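Local structure of PRESAN domain-containing protein (7D2W) at residues A[67-72]-A[138-143]; A[81-86]-A[165-170]. The protein is of unknown function but, as a PHIST-family (PRESAN domain) protein of the malaria parasite, probably acts by binding other proteins. One frame throughout, in Å; residues are numbered along the deposited sequence. Where two conformers were deposited one is given.

Interaction 1. Residues A[67-72]-A[138-143]; sequences YLLNIW and RFYNLL
Phe139 lays its ring flat on the indole of Trp72, and this stack is the centre of the contact between 67-72 and 138-143. At the root of the phenylalanine, CB sits over the six-membered ring of Trp72, 3.9 Å from its centroid and 9° off the ring normal, a CH-pi contact. Phe139 CG and CD1 continue over CD2 and CE3 of the indole, while Phe139 CD2 lies 3.7 Å from Trp72 CG. The two rings form an offset stack, the phenyl centroid 4.3 Å from that of the five-membered ring of Trp72 and the planes only 6° apart. Both side chains have CG anti to the backbone N; entering the interface from opposite sides, they overlap lengthwise. This is core packing of a four-helix bundle, in which segments 67-72 and 138-143, of helices 65-93 and 117-144, run antiparallel at 160°. Toward the tip, Phe139 CE1 stays close to Trp72 CE3, Phe139 CE2 comes 3.5 Å from Trp72 CB, and Phe139 CZ meets the backbone O of Leu68 at the ring edge, 3.6 Å away. Leu143 CG sits over the rim of the opposite phenyl face, and Leu143 CD2 packs 3.6 Å from Leu68 CD1. Trp72 NE1 is hydrogen-bonded to Thr136 OG1, one turn before Tyr140. On the more exposed flank, Leu69 CD2 approaches the Tyr140 ring obliquely, 3.5 Å from its OH.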
ATOM      1  N   TYR A  67      -6.910 -26.257  11.930  1.00 38.38           N
ATOM      2  CA  TYR A  67      -6.661 -25.846  10.555  1.00 34.88           C
ATOM      3  C   TYR A  67      -6.621 -24.333  10.462  1.00 30.01           C
ATOM      4  O   TYR A  67      -5.693 -23.749   9.891  1.00 29.79           O
ATOM      5  CB  TYR A  67      -7.752 -26.432   9.655  1.00 39.99           C
ATOM      6  CG  TYR A  67      -7.463 -26.481   8.167  1.00 35.09           C
ATOM      7  CD1 TYR A  67      -6.564 -25.606   7.570  1.00 42.05           C
ATOM      8  CD2 TYR A  67      -8.129 -27.383   7.357  1.00 32.08           C
ATOM      9  CE1 TYR A  67      -6.332 -25.645   6.209  1.00 36.81           C
ATOM     10  CE2 TYR A  67      -7.909 -27.433   6.000  1.00 31.93           C
ATOM     11  CZ  TYR A  67      -7.013 -26.560   5.426  1.00 33.53           C
ATOM     12  OH  TYR A  67      -6.797 -26.599   4.065  1.00 37.11           O
ATOM     13  N   LEU A  68      -7.625 -23.674  11.046  1.00 33.61           N
ATOM     14  CA  LEU A  68      -7.667 -22.217  11.026  1.00 33.78           C
ATOM     15  C   LEU A  68      -6.432 -21.605  11.682  1.00 38.18           C
ATOM     16  O   LEU A  68      -5.912 -20.586  11.204  1.00 28.47           O
ATOM     17  CB  LEU A  68      -8.944 -21.739  11.717  1.00 28.97           C
ATOM     18  CG  LEU A  68     -10.181 -21.999  10.851  1.00 36.50           C
ATOM     19  CD1 LEU A  68     -11.446 -21.568  11.575  1.00 42.94           C
ATOM     20  CD2 LEU A  68     -10.057 -21.282   9.504  1.00 31.94           C
ATOM     21  N   LEU A  69      -5.937 -22.212  12.771  1.00 33.89           N
ATOM     22  CA  LEU A  69      -4.751 -21.659  13.423  1.00 34.15           C
ATOM     23  C   LEU A  69      -3.513 -21.842  12.558  1.00 28.99           C
ATOM     24  O   LEU A  69      -2.628 -20.981  12.538  1.00 27.46           O
ATOM     25  CB  LEU A  69      -4.545 -22.305  14.796  1.00 35.99           C
ATOM     26  CG  LEU A  69      -5.700 -22.061  15.780  1.00 37.59           C
ATOM     27  CD1 LEU A  69      -5.640 -22.954  17.014  1.00 43.17           C
ATOM     28  CD2 LEU A  69      -5.728 -20.594  16.166  1.00 37.18           C
ATOM     29  N   ASN A  70      -3.435 -22.965  11.848  1.00 28.95           N
ATOM     30  CA  ASN A  70      -2.358 -23.209  10.897  1.00 31.95           C
ATOM     31  C   ASN A  70      -2.343 -22.140   9.801  1.00 34.75           C
ATOM     32  O   ASN A  70      -1.286 -21.597   9.476  1.00 28.08           O
ATOM     33  CB  ASN A  70      -2.540 -24.606  10.294  1.00 32.69           C
ATOM     34  CG  ASN A  70      -1.379 -25.036   9.426  1.00 35.54           C
ATOM     35  OD1 ASN A  70      -1.289 -24.660   8.256  1.00 38.23           O
ATOM     36  ND2 ASN A  70      -0.495 -25.859   9.984  1.00 36.94           N
ATOM     37  N   ILE A  71      -3.514 -21.839   9.248  0.52 26.39           N
ATOM     38  CA  ILE A  71      -3.617 -20.779   8.241  0.52 25.34           C
ATOM     39  C   ILE A  71      -3.120 -19.449   8.803  0.52 27.22           C
ATOM     40  O   ILE A  71      -2.374 -18.719   8.138  0.52 27.12           O
ATOM     41  CB  ILE A  71      -5.072 -20.675   7.743  0.52 28.30           C
ATOM     42  CG1 ILE A  71      -5.397 -21.837   6.802  0.52 32.77           C
ATOM     43  CG2 ILE A  71      -5.329 -19.339   7.070  0.52 26.66           C
ATOM     44  CD1 ILE A  71      -6.872 -22.163   6.749  0.52 28.77           C
ATOM     45  N   TRP A  72      -3.514 -19.113  10.037  1.00 26.42           N
ATOM     46  CA  TRP A  72      -3.055 -17.862  10.642  1.00 25.50           C
ATOM     47  C   TRP A  72      -1.530 -17.821  10.808  1.00 28.16           C
ATOM     48  O   TRP A  72      -0.911 -16.763  10.648  1.00 30.30           O
ATOM     49  CB  TRP A  72      -3.754 -17.659  11.987  1.00 28.16           C
ATOM     50  CG  TRP A  72      -3.586 -16.290  12.586  1.00 30.31           C
ATOM     51  CD1 TRP A  72      -2.906 -15.975  13.732  1.00 25.95           C
ATOM     52  CD2 TRP A  72      -4.112 -15.052  12.081  1.00 25.85           C
ATOM     53  NE1 TRP A  72      -2.981 -14.622  13.965  1.00 26.54           N
ATOM     54  CE2 TRP A  72      -3.716 -14.036  12.974  1.00 24.47           C
ATOM     55  CE3 TRP A  72      -4.889 -14.708  10.966  1.00 22.31           C
ATOM     56  CZ2 TRP A  72      -4.057 -12.698  12.787  1.00 26.59           C
ATOM     57  CZ3 TRP A  72      -5.230 -13.370  10.781  1.00 26.74           C
ATOM     58  CH2 TRP A  72      -4.823 -12.387  11.697  1.00 23.68           C
ATOM     59  N   ARG A 138      -8.309  -9.882  17.141  1.00 35.37           N
ATOM     60  CA  ARG A 138      -9.505  -9.862  16.307  1.00 29.81           C
ATOM     61  C   ARG A 138      -9.758 -11.229  15.676  1.00 34.71           C
ATOM     62  O   ARG A 138     -10.913 -11.628  15.500  1.00 29.66           O
ATOM     63  CB  ARG A 138      -9.382  -8.776  15.233  1.00 32.12           C
ATOM     64  CG  ARG A 138      -9.538  -7.338  15.786  1.00 33.67           C
ATOM     65  CD  ARG A 138      -8.991  -6.267  14.833  1.00 44.11           C
ATOM     66  NE  ARG A 138      -9.528  -6.386  13.478  1.00 52.49           N
ATOM     67  CZ  ARG A 138      -8.862  -6.059  12.368  1.00 51.30           C
ATOM     68  NH1 ARG A 138      -7.622  -5.563  12.428  1.00 50.01           N
ATOM     69  NH2 ARG A 138      -9.443  -6.223  11.188  1.00 42.51           N
ATOM     70  N   PHE A 139      -8.693 -11.971  15.356  1.00 29.95           N
ATOM     71  CA  PHE A 139      -8.860 -13.298  14.771  1.00 29.67           C
ATOM     72  C   PHE A 139      -9.491 -14.271  15.765  1.00 31.92           C
ATOM     73  O   PHE A 139     -10.436 -14.994  15.426  1.00 33.72           O
ATOM     74  CB  PHE A 139      -7.500 -13.818  14.290  1.00 28.86           C
ATOM     75  CG  PHE A 139      -7.549 -15.180  13.668  1.00 29.30           C
ATOM     76  CD1 PHE A 139      -8.271 -15.403  12.507  1.00 35.96           C
ATOM     77  CD2 PHE A 139      -6.848 -16.232  14.230  1.00 33.63           C
ATOM     78  CE1 PHE A 139      -8.306 -16.653  11.925  1.00 33.73           C
ATOM     79  CE2 PHE A 139      -6.873 -17.491  13.647  1.00 38.86           C
ATOM     80  CZ  PHE A 139      -7.605 -17.695  12.490  1.00 33.03           C
ATOM     81  N   TYR A 140      -8.983 -14.305  16.998  1.00 32.83           N
ATOM     82  CA  TYR A 140      -9.538 -15.223  17.988  1.00 34.67           C
ATOM     83  C   TYR A 140     -10.986 -14.882  18.318  1.00 40.17           C
ATOM     84  O   TYR A 140     -11.808 -15.778  18.543  1.00 38.26           O
ATOM     85  CB  TYR A 140      -8.665 -15.223  19.241  1.00 33.87           C
ATOM     86  CG  TYR A 140      -7.527 -16.206  19.150  1.00 39.23           C
ATOM     87  CD1 TYR A 140      -7.708 -17.542  19.494  1.00 50.06           C
ATOM     88  CD2 TYR A 140      -6.275 -15.805  18.715  1.00 40.33           C
ATOM     89  CE1 TYR A 140      -6.663 -18.448  19.408  1.00 57.52           C
ATOM     90  CE2 TYR A 140      -5.226 -16.701  18.620  1.00 43.08           C
ATOM     91  CZ  TYR A 140      -5.422 -18.017  18.968  1.00 58.24           C
ATOM     92  OH  TYR A 140      -4.375 -18.903  18.877  1.00 58.48           O
ATOM     93  N   ASN A 141     -11.327 -13.593  18.337  1.00 37.41           N
ATOM     94  CA  ASN A 141     -12.716 -13.220  18.582  1.00 39.15           C
ATOM     95  C   ASN A 141     -13.624 -13.706  17.457  1.00 37.61           C
ATOM     96  O   ASN A 141     -14.727 -14.199  17.712  1.00 35.78           O
ATOM     97  CB  ASN A 141     -12.822 -11.709  18.780  1.00 49.65           C
ATOM     98  CG  ASN A 141     -12.163 -11.248  20.075  1.00 65.50           C
ATOM     99  OD1 ASN A 141     -11.550 -12.045  20.786  1.00 72.08           O
ATOM    100  ND2 ASN A 141     -12.285  -9.961  20.384  1.00 68.90           N
ATOM    101  N   LEU A 142     -13.171 -13.593  16.209  1.00 33.49           N
ATOM    102  CA  LEU A 142     -13.926 -14.137  15.086  1.00 37.05           C
ATOM    103  C   LEU A 142     -14.135 -15.634  15.239  1.00 42.60           C
ATOM    104  O   LEU A 142     -15.242 -16.142  15.034  1.00 49.21           O
ATOM    105  CB  LEU A 142     -13.189 -13.847  13.786  1.00 40.31           C
ATOM    106  CG  LEU A 142     -14.017 -13.467  12.571  1.00 47.61           C
ATOM    107  CD1 LEU A 142     -15.002 -12.373  12.921  1.00 40.00           C
ATOM    108  CD2 LEU A 142     -13.069 -12.989  11.504  1.00 44.54           C
ATOM    109  N   LEU A 143     -13.072 -16.359  15.581  1.00 36.99           N
ATOM    110  CA  LEU A 143     -13.191 -17.799  15.775  1.00 41.88           C
ATOM    111  C   LEU A 143     -14.210 -18.121  16.860  1.00 50.95           C
ATOM    112  O   LEU A 143     -15.097 -18.963  16.672  1.00 50.43           O
ATOM    113  CB  LEU A 143     -11.830 -18.397  16.136  1.00 41.64           C
ATOM    114  CG  LEU A 143     -10.727 -18.363  15.075  1.00 47.24           C
ATOM    115  CD1 LEU A 143      -9.630 -19.341  15.435  1.00 45.57           C
ATOM    116  CD2 LEU A 143     -11.273 -18.640  13.679  1.00 54.23           C
TER

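Interaction 2. Residues A[81-86]-A[165-170]; sequences QGTKDL and KLHTDL
His167 reaches from helix 149-181 to the Gly82 backbone and the Thr83 hydroxyl of helix 65-93, joining two nearly parallel helices of the four-helix bundle, whose segments run at 11° with axes 10.4 Å apart. Packing is tight around the imidazole. One ring face lies against the Gly82 carbonyl group, with His167 CE1 3.3 Å from Gly82 C, an approach made possible by the lack of a side chain at this position. With CG beside its own backbone N (chi1 -72°), His167 extends toward helix 65-93, and Phe163, one turn earlier, also meets its ring. A second, apolar part of the contact lies one turn on: Leu86 CD2 packs 3.9 Å from Leu170 CD1, and Leu86 CD1 rests 3.6 Å from the backbone O of His167.

The outer flank of 81-86 is looser and polar, where exposed Gln81 donates from NE2 to Asp85 OD1. Beyond 165-170 the second subunit packs against Lys165 and Thr168; Lys165 also forms a salt bridge with Asp169. Between the helices, Thr83 OG1, which has a weak second bond to Cys79 O, lies near the imidazole plane at its edge, hydrogen-bonded to His167 NE2 at 2.7 Å.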
ATOM      1  N   GLN A  81       7.645 -11.637   6.734  1.00 27.03           N
ATOM      2  CA  GLN A  81       8.612 -11.507   5.649  1.00 28.85           C
ATOM      3  C   GLN A  81       8.489 -10.136   4.997  1.00 32.03           C
ATOM      4  O   GLN A  81       9.493  -9.556   4.565  1.00 30.20           O
ATOM      5  CB  GLN A  81       8.425 -12.633   4.621  1.00 32.16           C
ATOM      6  CG  GLN A  81       9.440 -12.617   3.471  1.00 38.11           C
ATOM      7  CD  GLN A  81      10.875 -12.855   3.943  1.00 42.91           C
ATOM      8  OE1 GLN A  81      11.174 -13.871   4.574  1.00 39.59           O
ATOM      9  NE2 GLN A  81      11.763 -11.911   3.642  1.00 43.44           N
ATOM     10  N   GLY A  82       7.264  -9.601   4.920  1.00 26.99           N
ATOM     11  CA  GLY A  82       7.094  -8.228   4.462  1.00 26.59           C
ATOM     12  C   GLY A  82       7.844  -7.226   5.323  1.00 27.43           C
ATOM     13  O   GLY A  82       8.451  -6.277   4.813  1.00 29.11           O
ATOM     14  N   THR A  83       7.803  -7.413   6.641  1.00 25.64           N
ATOM     15  CA  THR A  83       8.553  -6.538   7.540  1.00 29.65           C
ATOM     16  C   THR A  83      10.064  -6.673   7.316  1.00 34.69           C
ATOM     17  O   THR A  83      10.787  -5.668   7.232  1.00 29.97           O
ATOM     18  CB  THR A  83       8.187  -6.863   8.984  1.00 28.76           C
ATOM     19  OG1 THR A  83       6.791  -6.619   9.185  1.00 29.05           O
ATOM     20  CG2 THR A  83       9.008  -6.015   9.968  1.00 29.28           C
ATOM     21  N   LYS A  84      10.560  -7.910   7.236  1.00 27.17           N
ATOM     22  CA  LYS A  84      11.979  -8.124   6.947  1.00 27.83           C
ATOM     23  C   LYS A  84      12.386  -7.419   5.657  1.00 31.05           C
ATOM     24  O   LYS A  84      13.429  -6.756   5.607  1.00 33.67           O
ATOM     25  CB  LYS A  84      12.286  -9.620   6.840  1.00 35.37           C
ATOM     26  CG  LYS A  84      12.275 -10.406   8.164  1.00 39.10           C
ATOM     27  CD  LYS A  84      13.042 -11.743   8.034  1.00 51.61           C
ATOM     28  CE  LYS A  84      14.384 -11.544   7.312  1.00 61.60           C
ATOM     29  NZ  LYS A  84      15.520 -12.453   7.736  1.00 66.31           N
ATOM     30  N   ASP A  85      11.552  -7.529   4.613  1.00 34.08           N
ATOM     31  CA  ASP A  85      11.840  -6.892   3.330  1.00 32.39           C
ATOM     32  C   ASP A  85      11.858  -5.371   3.448  1.00 32.07           C
ATOM     33  O   ASP A  85      12.702  -4.701   2.835  1.00 33.70           O
ATOM     34  CB  ASP A  85      10.797  -7.301   2.292  1.00 36.50           C
ATOM     35  CG  ASP A  85      10.920  -8.755   1.868  1.00 34.78           C
ATOM     36  OD1 ASP A  85      11.944  -9.412   2.162  1.00 41.95           O
ATOM     37  OD2 ASP A  85       9.968  -9.238   1.238  1.00 47.61           O
ATOM     38  N   LEU A  86      10.904  -4.809   4.185  1.00 29.12           N
ATOM     39  CA  LEU A  86      10.875  -3.364   4.400  1.00 26.10           C
ATOM     40  C   LEU A  86      12.156  -2.883   5.080  1.00 23.73           C
ATOM     41  O   LEU A  86      12.758  -1.887   4.661  1.00 31.93           O
ATOM     42  CB  LEU A  86       9.645  -3.004   5.238  1.00 26.17           C
ATOM     43  CG  LEU A  86       9.643  -1.603   5.852  1.00 29.95           C
ATOM     44  CD1 LEU A  86       9.319  -0.587   4.779  1.00 31.91           C
ATOM     45  CD2 LEU A  86       8.625  -1.520   6.995  1.00 32.55           C
ATOM     46  N   LYS A 165      -0.440  -2.030   3.742  1.00 21.96           N
ATOM     47  CA  LYS A 165      -0.576  -0.579   3.846  1.00 27.09           C
ATOM     48  C   LYS A 165       0.346  -0.020   4.919  1.00 29.92           C
ATOM     49  O   LYS A 165       0.950   1.040   4.729  1.00 33.49           O
ATOM     50  CB  LYS A 165      -2.022  -0.173   4.128  1.00 24.81           C
ATOM     51  CG  LYS A 165      -2.150   1.319   4.552  1.00 34.11           C
ATOM     52  CD  LYS A 165      -3.274   2.065   3.876  1.00 44.10           C
ATOM     53  CE  LYS A 165      -3.283   3.556   4.283  1.00 41.93           C
ATOM     54  NZ  LYS A 165      -2.133   4.384   3.746  1.00 32.87           N
ATOM     55  N   LEU A 166       0.479  -0.719   6.051  1.00 26.20           N
ATOM     56  CA  LEU A 166       1.409  -0.246   7.073  1.00 25.04           C
ATOM     57  C   LEU A 166       2.838  -0.245   6.543  1.00 24.39           C
ATOM     58  O   LEU A 166       3.577   0.724   6.742  1.00 25.08           O
ATOM     59  CB  LEU A 166       1.295  -1.100   8.346  1.00 25.27           C
ATOM     60  CG  LEU A 166       2.364  -0.819   9.410  1.00 30.09           C
ATOM     61  CD1 LEU A 166       2.286   0.604   9.893  1.00 25.17           C
ATOM     62  CD2 LEU A 166       2.238  -1.786  10.586  1.00 31.21           C
ATOM     63  N   HIS A 167       3.245  -1.316   5.853  1.00 23.14           N
ATOM     64  CA  HIS A 167       4.596  -1.354   5.295  1.00 30.33           C
ATOM     65  C   HIS A 167       4.801  -0.229   4.285  1.00 31.45           C
ATOM     66  O   HIS A 167       5.887   0.353   4.198  1.00 26.93           O
ATOM     67  CB  HIS A 167       4.861  -2.712   4.642  1.00 32.13           C
ATOM     68  CG  HIS A 167       5.025  -3.835   5.619  1.00 27.43           C
ATOM     69  ND1 HIS A 167       4.698  -5.137   5.313  1.00 26.62           N
ATOM     70  CD2 HIS A 167       5.486  -3.850   6.892  1.00 28.41           C
ATOM     71  CE1 HIS A 167       4.950  -5.909   6.355  1.00 26.52           C
ATOM     72  NE2 HIS A 167       5.426  -5.152   7.328  1.00 30.01           N
ATOM     73  N   THR A 168       3.767   0.080   3.510  1.00 25.62           N
ATOM     74  CA  THR A 168       3.845   1.200   2.579  1.00 32.70           C
ATOM     75  C   THR A 168       3.976   2.518   3.331  1.00 31.85           C
ATOM     76  O   THR A 168       4.821   3.354   2.991  1.00 30.43           O
ATOM     77  CB  THR A 168       2.607   1.213   1.681  1.00 36.97           C
ATOM     78  OG1 THR A 168       2.550  -0.012   0.949  1.00 31.40           O
ATOM     79  CG2 THR A 168       2.658   2.386   0.682  1.00 30.54           C
ATOM     80  N   ASP A 169       3.144   2.715   4.360  1.00 24.60           N
ATOM     81  CA  ASP A 169       3.201   3.947   5.142  1.00 26.98           C
ATOM     82  C   ASP A 169       4.587   4.162   5.731  1.00 26.53           C
ATOM     83  O   ASP A 169       5.124   5.280   5.688  1.00 28.39           O
ATOM     84  CB  ASP A 169       2.154   3.915   6.253  1.00 29.00           C
ATOM     85  CG  ASP A 169       0.751   4.136   5.738  1.00 35.35           C
ATOM     86  OD1 ASP A 169       0.584   4.362   4.523  1.00 41.88           O
ATOM     87  OD2 ASP A 169      -0.191   4.047   6.545  1.00 35.40           O
ATOM     88  N   LEU A 170       5.175   3.106   6.301  1.00 23.09           N
ATOM     89  CA  LEU A 170       6.503   3.227   6.893  1.00 24.40           C
ATOM     90  C   LEU A 170       7.560   3.525   5.832  1.00 28.78           C
ATOM     91  O   LEU A 170       8.445   4.358   6.047  1.00 27.49           O
ATOM     92  CB  LEU A 170       6.850   1.939   7.649  1.00 27.64           C
ATOM     93  CG  LEU A 170       6.073   1.713   8.953  1.00 26.76           C
ATOM     94  CD1 LEU A 170       6.288   0.278   9.480  1.00 29.07           C
ATOM     95  CD2 LEU A 170       6.515   2.730   9.985  1.00 26.28           C
TER

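How the interactions relate
Helix 65-93 is common to both contacts: it meets helix 117-144 near its start in interaction 1 and helix 149-181 farther along in interaction 2. The two centres lie 22 Å apart, and the nearest atoms are about 11 Å from each other, so the contacts do not touch. In chain order the segments alternate, 67-72, 81-86, 138-143 and 165-170, so the two connections cross along the chain. Interaction 1 lies toward one end of the bundle, interaction 2 nearer its middle. One long helix is thereby joined to both of the successive helices that follow it, within the Plasmodium RESA N-terminal family region.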